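Local coordinates for protein nidogen-1 (Mus musculus, PDB 1GL4) that links basement-membrane components by binding laminin, collagen IV and perlecan, and probably has a role in interactions between cells and the extracellular matrix, at residues Ser92-Pro95 / Glu96-Tyr100. Numbering follows the deposited sequence.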
ATOM      1  N   SER A  92       2.137  12.737   4.838  1.00 16.90           N
ATOM      2  CA  SER A  92       2.301  14.181   4.785  1.00 20.87           C
ATOM      3  C   SER A  92       2.797  14.910   5.996  1.00 25.38           C
ATOM      4  O   SER A  92       2.434  14.620   7.132  1.00 26.81           O
ATOM      5  CB  SER A  92       1.036  14.872   4.311  1.00 19.27           C
ATOM      6  OG  SER A  92       1.311  16.259   4.177  1.00 18.04           O
ATOM      7  N   THR A  93       3.568  15.935   5.657  1.00 29.28           N
ATOM      8  CA  THR A  93       4.286  16.829   6.526  1.00 29.18           C
ATOM      9  C   THR A  93       5.639  16.152   6.426  1.00 25.08           C
ATOM     10  O   THR A  93       6.193  15.658   7.401  1.00 23.63           O
ATOM     11  CB  THR A  93       3.775  16.859   7.983  1.00 35.01           C
ATOM     12  OG1 THR A  93       3.839  15.547   8.558  1.00 39.61           O
ATOM     13  CG2 THR A  93       2.343  17.397   8.024  1.00 38.67           C
ATOM     14  N   ILE A  94       6.110  16.068   5.185  1.00 20.76           N
ATOM     15  CA  ILE A  94       7.414  15.502   4.869  1.00 17.94           C
ATOM     16  C   ILE A  94       8.185  16.679   4.285  1.00 16.74           C
ATOM     17  O   ILE A  94       7.786  17.238   3.265  1.00 14.32           O
ATOM     18  CB  ILE A  94       7.318  14.373   3.811  1.00 17.52           C
ATOM     19  CG1 ILE A  94       6.789  13.082   4.452  1.00 17.35           C
ATOM     20  CG2 ILE A  94       8.690  14.122   3.199  1.00 17.53           C
ATOM     21  CD1 ILE A  94       7.742  12.449   5.465  1.00 16.65           C
ATOM     22  N   PRO A  95       9.292  17.077   4.938  1.00 16.84           N
ATOM     23  CA  PRO A  95      10.160  18.192   4.536  1.00 18.02           C
ATOM     24  C   PRO A  95      10.747  18.041   3.138  1.00 17.49           C
ATOM     25  O   PRO A  95      11.109  16.939   2.733  1.00 15.12           O
ATOM     26  CB  PRO A  95      11.256  18.182   5.603  1.00 18.02           C
ATOM     27  CG  PRO A  95      10.593  17.542   6.785  1.00 21.72           C
ATOM     28  CD  PRO A  95       9.816  16.428   6.151  1.00 16.72           C
ATOM     29  N   GLU A  96      10.850  19.157   2.416  1.00 19.27           N
ATOM     30  CA  GLU A  96      11.406  19.162   1.067  1.00 21.16           C
ATOM     31  C   GLU A  96      12.859  18.701   1.098  1.00 20.15           C
ATOM     32  O   GLU A  96      13.402  18.243   0.093  1.00 20.94           O
ATOM     33  CB  GLU A  96      11.354  20.567   0.461  1.00 26.17           C
ATOM     34  CG  GLU A  96      10.404  21.531   1.156  1.00 33.68           C
ATOM     35  CD  GLU A  96      10.840  21.862   2.573  1.00 36.01           C
ATOM     36  OE1 GLU A  96      12.000  22.298   2.751  1.00 39.08           O
ATOM     37  OE2 GLU A  96      10.025  21.690   3.507  1.00 36.40           O
ATOM     38  N   THR A  97      13.486  18.838   2.259  1.00 19.46           N
ATOM     39  CA  THR A  97      14.877  18.443   2.438  1.00 19.03           C
ATOM     40  C   THR A  97      15.085  16.932   2.364  1.00 18.65           C
ATOM     41  O   THR A  97      16.217  16.464   2.241  1.00 17.73           O
ATOM     42  CB  THR A  97      15.416  18.932   3.796  1.00 19.48           C
ATOM     43  OG1 THR A  97      14.534  18.503   4.840  1.00 19.51           O
ATOM     44  CG2 THR A  97      15.521  20.454   3.813  1.00 20.73           C
ATOM     45  N   VAL A  98      14.000  16.165   2.432  1.00 16.17           N
ATOM     46  CA  VAL A  98      14.123  14.713   2.388  1.00 15.34           C
ATOM     47  C   VAL A  98      13.106  14.075   1.441  1.00 15.97           C
ATOM     48  O   VAL A  98      13.278  12.933   1.013  1.00 16.04           O
ATOM     49  CB  VAL A  98      13.957  14.106   3.812  1.00 16.16           C
ATOM     50  CG1 VAL A  98      12.478  14.080   4.212  1.00 14.90           C
ATOM     51  CG2 VAL A  98      14.562  12.711   3.863  1.00 15.70           C
ATOM     52  N   GLY A  99      12.060  14.828   1.111  1.00 15.28           N
ATOM     53  CA  GLY A  99      11.010  14.339   0.232  1.00 14.16           C
ATOM     54  C   GLY A  99      11.438  13.683  -1.069  1.00 14.37           C
ATOM     55  O   GLY A  99      10.986  12.583  -1.390  1.00 13.35           O
ATOM     56  N   TYR A 100      12.296  14.345  -1.834  1.00 12.94           N
ATOM     57  CA  TYR A 100      12.733  13.770  -3.095  1.00 12.53           C
ATOM     58  C   TYR A 100      13.643  12.559  -2.901  1.00 12.54           C
ATOM     59  O   TYR A 100      13.577  11.604  -3.671  1.00 10.13           O
ATOM     60  CB  TYR A 100      13.429  14.834  -3.952  1.00 13.47           C
ATOM     61  CG  TYR A 100      12.538  16.012  -4.290  1.00 15.01           C
ATOM     62  CD1 TYR A 100      12.561  17.175  -3.519  1.00 16.02           C
ATOM     63  CD2 TYR A 100      11.651  15.951  -5.368  1.00 14.25           C
ATOM     64  CE1 TYR A 100      11.723  18.248  -3.812  1.00 17.02           C
ATOM     65  CE2 TYR A 100      10.809  17.016  -5.668  1.00 17.10           C
ATOM     66  CZ  TYR A 100      10.852  18.163  -4.888  1.00 18.72           C
ATOM     67  OH  TYR A 100      10.030  19.223  -5.187  1.00 18.03           O
TER
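A short, weakly bonded helical turn, about 96-99, comes after the loop that leaves strand 86-92 of the nidogen G2 beta-barrel, and Pro95 O accepts two backbone bonds that close it. Gly99 N lies 2.8 Å from Pro95 O, with a C=O...N angle of 163° that puts the donor nearly in line with the carbonyl. Val98 N, 3.0 Å from Pro95 O, has the straighter N-H...O angle (165°) but stands above the carbonyl plane, so the two amides grip one oxygen from different directions. On the apolar side, Ile94 CG2, anti to the backbone N, touches Gly99 CA at 3.8 Å and Val98 CG1 at 3.9 Å. Val98 CG1 also lies 4.0 Å from Pro95 CD, the two side chains running side by side. Thr97 OG1 comes to 3.4 Å from Pro95 CB. In Glu96 an unusual, nearly eclipsed chi1 (-17°) and a bend at chi2 together fold the carboxylate back until OE2 is 3.6 Å from Pro95 CA; there OE2 forms a salt bridge with Arg265. With an alanine here, Arg265 would probably lose its charged mate and the Pro95 backbone its cover. Ile94 also packs on Phe71 of strand 69-81, tying the segment to the barrel wall. Bonds from the third and fourth following amides to one carbonyl are characteristic of a short helical turn, here one in a connection of the G2 barrel.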